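Local structure of TCR beta chain (Gallus gallus, 6LIR) at residues H150-R162 / E191-F205. The protein forms the beta subunit of the chicken alpha-beta T-cell receptor, which probably recognises peptide antigens presented by MHC molecules. Residues are numbered along the deposited sequence; the frame is centred on the assembly and turned at random.
Sequences HLNLVWKVNGVKR and EWFNPLNRFECIANF
Strand 152-157 runs antiparallel to residues 198-205 of strand 198-207, their axes 4.6 Å apart at closest, with paired backbone hydrogen bonds at Asn-152/Asn-204, Val-154/Ile-202 and Lys-156/Glu-200. Leu-153, Trp-155 and Val-157 share the inward face with Ala-203, Cys-201 and Phe-199. Cys-201 lays CB over the six-membered ring of Trp-155, a CH-pi contact 3.9 Å from the ring centroid, while its SG, anti to the backbone N (chi1 173°), lies 3.7 Å from Leu-153 CD1. This tryptophan beside a disulfide cysteine is the signature core of immunoglobulin domains. On the other face the extended chain of Lys-156 crosses the Ile-202 side chain, Lys-156 CG 3.7 Å from Ile-202 CD1. Past the strand, Asn-158, in a type I' turn, holds the start of strand 198-207 and the residue before it: its N donates to Arg-198 O, its OD1 accepts from Arg-198 N at 2.6 Å, the donor above the amide plane, and its ND2 gives a bond to Asn-197 OD1. Arg-162 meets Glu-191 end-on in a salt bridge, guanidinium and carboxylate nearly coplanar, NH1 to OE1 at 2.9 Å and NH2 to OE2 at 2.8 Å, joining the hairpin's far arm to the short helix 189-192. Within the C1-set sandwich, strand 198-207 lies between strands 152-157 and 210-219; the Cys-201 disulfide to Cys-141 on strand 136-146 and the Trp-155 NE1 bond to Ser-183 on strand 178-188 tie this sheet to the opposing one.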
loop_
_atom_site.group_PDB
_atom_site.type_symbol
_atom_site.label_atom_id
_atom_site.label_comp_id
_atom_site.label_asym_id
_atom_site.label_seq_id
_atom_site.Cartn_x
_atom_site.Cartn_y
_atom_site.Cartn_z
ATOM N N HIS B 150 1.727 10.463 6.896
ATOM C CA HIS B 150 1.760 9.009 6.986
ATOM C C HIS B 150 1.056 8.500 8.233
ATOM O O HIS B 150 1.318 8.968 9.346
ATOM C CB HIS B 150 3.176 8.448 6.943
ATOM C CG HIS B 150 3.205 6.991 6.601
ATOM N ND1 HIS B 150 3.304 6.003 7.557
ATOM C CD2 HIS B 150 3.111 6.354 5.409
ATOM C CE1 HIS B 150 3.290 4.820 6.968
ATOM N NE2 HIS B 150 3.178 5.005 5.664
ATOM N N LEU B 151 0.189 7.513 8.034
ATOM C CA LEU B 151 -0.580 6.890 9.096
ATOM C C LEU B 151 -1.100 5.567 8.557
ATOM O O LEU B 151 -1.374 5.441 7.362
ATOM C CB LEU B 151 -1.725 7.805 9.540
ATOM C CG LEU B 151 -2.765 7.333 10.550
ATOM C CD1 LEU B 151 -3.183 8.524 11.376
ATOM C CD2 LEU B 151 -3.972 6.722 9.849
ATOM N N ASN B 152 -1.218 4.577 9.437
ATOM C CA ASN B 152 -1.721 3.269 9.047
ATOM C C ASN B 152 -3.090 3.040 9.666
ATOM O O ASN B 152 -3.302 3.325 10.849
ATOM C CB ASN B 152 -0.766 2.157 9.487
ATOM C CG ASN B 152 0.384 1.963 8.525
ATOM O OD1 ASN B 152 1.550 1.997 8.921
ATOM N ND2 ASN B 152 0.064 1.759 7.251
ATOM N N LEU B 153 -4.008 2.507 8.862
ATOM C CA LEU B 153 -5.368 2.204 9.292
ATOM C C LEU B 153 -5.648 0.740 8.986
ATOM O O LEU B 153 -5.524 0.316 7.833
ATOM C CB LEU B 153 -6.366 3.115 8.569
ATOM C CG LEU B 153 -7.653 3.571 9.251
ATOM C CD1 LEU B 153 -7.364 4.277 10.560
ATOM C CD2 LEU B 153 -8.430 4.486 8.313
ATOM N N VAL B 154 -6.044 -0.027 10.004
ATOM C CA VAL B 154 -6.344 -1.441 9.823
ATOM C C VAL B 154 -7.658 -1.772 10.512
ATOM O O VAL B 154 -8.136 -1.039 11.380
ATOM C CB VAL B 154 -5.219 -2.357 10.359
ATOM C CG1 VAL B 154 -3.956 -2.199 9.530
ATOM C CG2 VAL B 154 -4.949 -2.063 11.828
ATOM N N TRP B 155 -8.227 -2.912 10.130
ATOM C CA TRP B 155 -9.452 -3.416 10.729
ATOM C C TRP B 155 -9.181 -4.701 11.499
ATOM O O TRP B 155 -8.408 -5.554 11.051
ATOM C CB TRP B 155 -10.511 -3.694 9.661
ATOM C CG TRP B 155 -11.136 -2.481 9.053
ATOM C CD1 TRP B 155 -10.737 -1.834 7.920
ATOM C CD2 TRP B 155 -12.296 -1.789 9.525
ATOM N NE1 TRP B 155 -11.572 -0.771 7.663
ATOM C CE2 TRP B 155 -12.535 -0.721 8.634
ATOM C CE3 TRP B 155 -13.152 -1.963 10.618
ATOM C CZ2 TRP B 155 -13.596 0.166 8.802
ATOM C CZ3 TRP B 155 -14.203 -1.080 10.783
ATOM C CH2 TRP B 155 -14.416 -0.030 9.879
ATOM N N LYS B 156 -9.828 -4.837 12.655
ATOM C CA LYS B 156 -9.984 -6.116 13.328
ATOM C C LYS B 156 -11.467 -6.434 13.464
ATOM O O LYS B 156 -12.266 -5.554 13.797
ATOM C CB LYS B 156 -9.311 -6.108 14.703
ATOM C CG LYS B 156 -7.791 -6.116 14.641
ATOM C CD LYS B 156 -7.179 -6.328 16.018
ATOM C CE LYS B 156 -5.668 -6.413 15.940
ATOM N NZ LYS B 156 -5.044 -6.536 17.286
ATOM N N VAL B 157 -11.834 -7.691 13.235
ATOM C CA VAL B 157 -13.191 -8.161 13.485
ATOM C C VAL B 157 -13.110 -9.228 14.567
ATOM O O VAL B 157 -12.543 -10.307 14.345
ATOM C CB VAL B 157 -13.863 -8.706 12.217
ATOM C CG1 VAL B 157 -15.245 -9.239 12.548
ATOM C CG2 VAL B 157 -13.953 -7.620 11.155
ATOM N N ASN B 158 -13.694 -8.935 15.727
ATOM C CA ASN B 158 -13.678 -9.824 16.886
ATOM C C ASN B 158 -12.247 -10.242 17.229
ATOM O O ASN B 158 -11.907 -11.424 17.290
ATOM C CB ASN B 158 -14.574 -11.040 16.649
ATOM C CG ASN B 158 -16.042 -10.670 16.556
ATOM O OD1 ASN B 158 -16.501 -9.744 17.225
ATOM N ND2 ASN B 158 -16.784 -11.391 15.724
ATOM N N GLY B 159 -11.404 -9.236 17.456
ATOM C CA GLY B 159 -10.026 -9.454 17.844
ATOM C C GLY B 159 -9.095 -9.960 16.761
ATOM O O GLY B 159 -7.885 -10.041 17.006
ATOM N N VAL B 160 -9.600 -10.307 15.579
ATOM C CA VAL B 160 -8.794 -10.913 14.525
ATOM C C VAL B 160 -8.557 -9.898 13.415
ATOM O O VAL B 160 -9.477 -9.176 13.015
ATOM C CB VAL B 160 -9.483 -12.179 13.974
ATOM C CG1 VAL B 160 -8.630 -12.845 12.904
ATOM C CG2 VAL B 160 -9.794 -13.150 15.106
ATOM N N LYS B 161 -7.328 -9.872 12.893
ATOM C CA LYS B 161 -7.005 -9.052 11.728
ATOM C C LYS B 161 -7.910 -9.418 10.563
ATOM O O LYS B 161 -8.049 -10.594 10.219
ATOM C CB LYS B 161 -5.542 -9.241 11.320
ATOM C CG LYS B 161 -4.556 -9.241 12.473
ATOM C CD LYS B 161 -3.526 -8.134 12.357
ATOM C CE LYS B 161 -2.534 -8.210 13.514
ATOM N NZ LYS B 161 -1.163 -8.587 13.068
ATOM N N ARG B 162 -8.530 -8.412 9.955
ATOM C CA ARG B 162 -9.458 -8.633 8.857
ATOM C C ARG B 162 -8.933 -7.939 7.612
ATOM O O ARG B 162 -8.568 -6.760 7.658
ATOM C CB ARG B 162 -10.846 -8.098 9.216
ATOM C CG ARG B 162 -11.844 -8.084 8.070
ATOM C CD ARG B 162 -12.364 -9.479 7.788
ATOM N NE ARG B 162 -13.595 -9.450 7.007
ATOM C CZ ARG B 162 -14.806 -9.677 7.507
ATOM N NH1 ARG B 162 -15.870 -9.629 6.719
ATOM N NH2 ARG B 162 -14.954 -9.957 8.795
ATOM N N GLU B 191 -23.603 -10.708 8.323
ATOM C CA GLU B 191 -22.514 -10.474 9.264
ATOM C C GLU B 191 -22.731 -9.177 10.030
ATOM O O GLU B 191 -22.326 -9.070 11.191
ATOM C CB GLU B 191 -21.169 -10.444 8.531
ATOM C CG GLU B 191 -19.981 -10.301 9.479
ATOM C CD GLU B 191 -18.612 -10.377 8.802
ATOM O OE1 GLU B 191 -18.538 -10.421 7.556
ATOM O OE2 GLU B 191 -17.595 -10.389 9.534
ATOM N N TRP B 192 -23.387 -8.194 9.409
ATOM C CA TRP B 192 -23.642 -6.933 10.099
ATOM C C TRP B 192 -24.719 -7.093 11.166
ATOM O O TRP B 192 -24.644 -6.464 12.227
ATOM C CB TRP B 192 -24.046 -5.842 9.108
ATOM C CG TRP B 192 -24.612 -4.632 9.796
ATOM C CD1 TRP B 192 -25.901 -4.183 9.744
ATOM C CD2 TRP B 192 -23.909 -3.732 10.664
ATOM N NE1 TRP B 192 -26.040 -3.053 10.516
ATOM C CE2 TRP B 192 -24.834 -2.756 11.091
ATOM C CE3 TRP B 192 -22.587 -3.653 11.112
ATOM C CZ2 TRP B 192 -24.478 -1.715 11.949
ATOM C CZ3 TRP B 192 -22.236 -2.618 11.967
ATOM C CH2 TRP B 192 -23.177 -1.663 12.374
ATOM N N PHE B 193 -25.736 -7.918 10.906
ATOM C CA PHE B 193 -26.870 -8.047 11.824
ATOM C C PHE B 193 -26.567 -9.128 12.863
ATOM O O PHE B 193 -27.187 -10.190 12.925
ATOM C CB PHE B 193 -28.148 -8.348 11.054
ATOM C CG PHE B 193 -28.780 -7.135 10.442
ATOM C CD1 PHE B 193 -29.103 -6.037 11.221
ATOM C CD2 PHE B 193 -29.044 -7.088 9.084
ATOM C CE1 PHE B 193 -29.681 -4.915 10.659
ATOM C CE2 PHE B 193 -29.619 -5.970 8.517
ATOM C CZ PHE B 193 -29.937 -4.881 9.304
ATOM N N ASN B 194 -25.583 -8.815 13.698
ATOM C CA ASN B 194 -25.165 -9.629 14.827
ATOM C C ASN B 194 -24.605 -8.680 15.879
ATOM O O ASN B 194 -23.502 -8.144 15.706
ATOM C CB ASN B 194 -24.120 -10.661 14.390
ATOM C CG ASN B 194 -23.786 -11.672 15.478
ATOM O OD1 ASN B 194 -23.996 -11.427 16.668
ATOM N ND2 ASN B 194 -23.247 -12.815 15.069
ATOM N N PRO B 195 -25.328 -8.441 16.978
ATOM C CA PRO B 195 -24.856 -7.464 17.971
ATOM C C PRO B 195 -23.650 -7.926 18.770
ATOM O O PRO B 195 -23.156 -7.161 19.606
ATOM C CB PRO B 195 -26.081 -7.272 18.880
ATOM C CG PRO B 195 -26.873 -8.531 18.724
ATOM C CD PRO B 195 -26.652 -8.995 17.313
ATOM N N LEU B 196 -23.157 -9.140 18.534
ATOM C CA LEU B 196 -21.927 -9.613 19.155
ATOM C C LEU B 196 -20.690 -9.322 18.316
ATOM O O LEU B 196 -19.575 -9.352 18.850
ATOM C CB LEU B 196 -22.023 -11.113 19.433
ATOM C CG LEU B 196 -23.209 -11.481 20.327
ATOM C CD1 LEU B 196 -23.402 -12.987 20.373
ATOM C CD2 LEU B 196 -23.026 -10.904 21.725
ATOM N N ASN B 197 -20.858 -9.054 17.021
ATOM C CA ASN B 197 -19.710 -8.832 16.153
ATOM C C ASN B 197 -19.084 -7.474 16.448
ATOM O O ASN B 197 -19.751 -6.434 16.405
ATOM C CB ASN B 197 -20.128 -8.928 14.688
ATOM C CG ASN B 197 -20.190 -10.362 14.199
ATOM O OD1 ASN B 197 -19.713 -11.280 14.870
ATOM N ND2 ASN B 197 -20.779 -10.563 13.025
ATOM N N ARG B 198 -17.795 -7.491 16.751
ATOM C CA ARG B 198 -17.050 -6.299 17.126
ATOM C C ARG B 198 -16.208 -5.862 15.934
ATOM O O ARG B 198 -15.249 -6.546 15.560
ATOM C CB ARG B 198 -16.191 -6.567 18.359
ATOM C CG ARG B 198 -15.142 -5.513 18.649
ATOM C CD ARG B 198 -14.760 -5.553 20.120
ATOM N NE ARG B 198 -13.665 -6.484 20.369
ATOM C CZ ARG B 198 -13.830 -7.772 20.654
ATOM N NH1 ARG B 198 -12.772 -8.544 20.861
ATOM N NH2 ARG B 198 -15.051 -8.290 20.736
ATOM N N PHE B 199 -16.554 -4.721 15.342
ATOM C CA PHE B 199 -15.866 -4.215 14.160
ATOM C C PHE B 199 -14.960 -3.074 14.605
ATOM O O PHE B 199 -15.436 -2.024 15.045
ATOM C CB PHE B 199 -16.859 -3.752 13.097
ATOM C CG PHE B 199 -17.787 -4.831 12.627
ATOM C CD1 PHE B 199 -17.371 -5.770 11.693
ATOM C CD2 PHE B 199 -19.073 -4.913 13.129
ATOM C CE1 PHE B 199 -18.234 -6.769 11.268
ATOM C CE2 PHE B 199 -19.935 -5.903 12.710
ATOM C CZ PHE B 199 -19.518 -6.833 11.780
ATOM N N GLU B 200 -13.653 -3.301 14.502
ATOM C CA GLU B 200 -12.650 -2.445 15.115
ATOM C C GLU B 200 -11.760 -1.855 14.034
ATOM O O GLU B 200 -11.137 -2.589 13.259
ATOM C CB GLU B 200 -11.828 -3.242 16.127
ATOM C CG GLU B 200 -10.619 -2.533 16.693
ATOM C CD GLU B 200 -10.052 -3.270 17.894
ATOM O OE1 GLU B 200 -9.189 -2.701 18.597
ATOM O OE2 GLU B 200 -10.474 -4.424 18.130
ATOM N N CYS B 201 -11.702 -0.532 13.991
ATOM C CA CYS B 201 -10.791 0.196 13.126
ATOM C C CYS B 201 -9.695 0.788 13.992
ATOM O O CYS B 201 -9.987 1.478 14.972
ATOM C CB CYS B 201 -11.518 1.305 12.363
ATOM S SG CYS B 201 -10.397 2.367 11.417
ATOM N N ILE B 202 -8.441 0.552 13.613
ATOM C CA ILE B 202 -7.292 0.972 14.406
ATOM C C ILE B 202 -6.431 1.907 13.568
ATOM O O ILE B 202 -6.090 1.592 12.424
ATOM C CB ILE B 202 -6.465 -0.236 14.883
ATOM C CG1 ILE B 202 -7.318 -1.174 15.737
ATOM C CG2 ILE B 202 -5.216 0.215 15.642
ATOM C CD1 ILE B 202 -6.980 -2.637 15.532
ATOM N N ALA B 203 -6.035 3.029 14.156
ATOM C CA ALA B 203 -5.117 3.949 13.506
ATOM C C ALA B 203 -3.794 3.893 14.255
ATOM O O ALA B 203 -3.736 4.215 15.445
ATOM C CB ALA B 203 -5.679 5.371 13.493
ATOM N N ASN B 204 -2.742 3.486 13.557
ATOM C CA ASN B 204 -1.406 3.413 14.129
ATOM C C ASN B 204 -0.586 4.574 13.590
ATOM O O ASN B 204 -0.583 4.826 12.380
ATOM C CB ASN B 204 -0.744 2.071 13.805
ATOM C CG ASN B 204 -1.552 0.888 14.308
ATOM O OD1 ASN B 204 -1.772 0.741 15.510
ATOM N ND2 ASN B 204 -2.010 0.046 13.390
ATOM N N PHE B 205 0.108 5.271 14.481
ATOM C CA PHE B 205 0.872 6.450 14.100
ATOM C C PHE B 205 2.050 6.582 15.059
ATOM O O PHE B 205 2.287 5.711 15.901
ATOM C CB PHE B 205 -0.024 7.698 14.080
ATOM C CG PHE B 205 -0.746 7.956 15.374
ATOM C CD1 PHE B 205 -1.965 7.351 15.638
ATOM C CD2 PHE B 205 -0.214 8.817 16.319
ATOM C CE1 PHE B 205 -2.632 7.591 16.828
ATOM C CE2 PHE B 205 -0.877 9.060 17.510
ATOM C CZ PHE B 205 -2.089 8.446 17.762
HETATM O O HOH W 1 -12.171 -6.756 16.964
#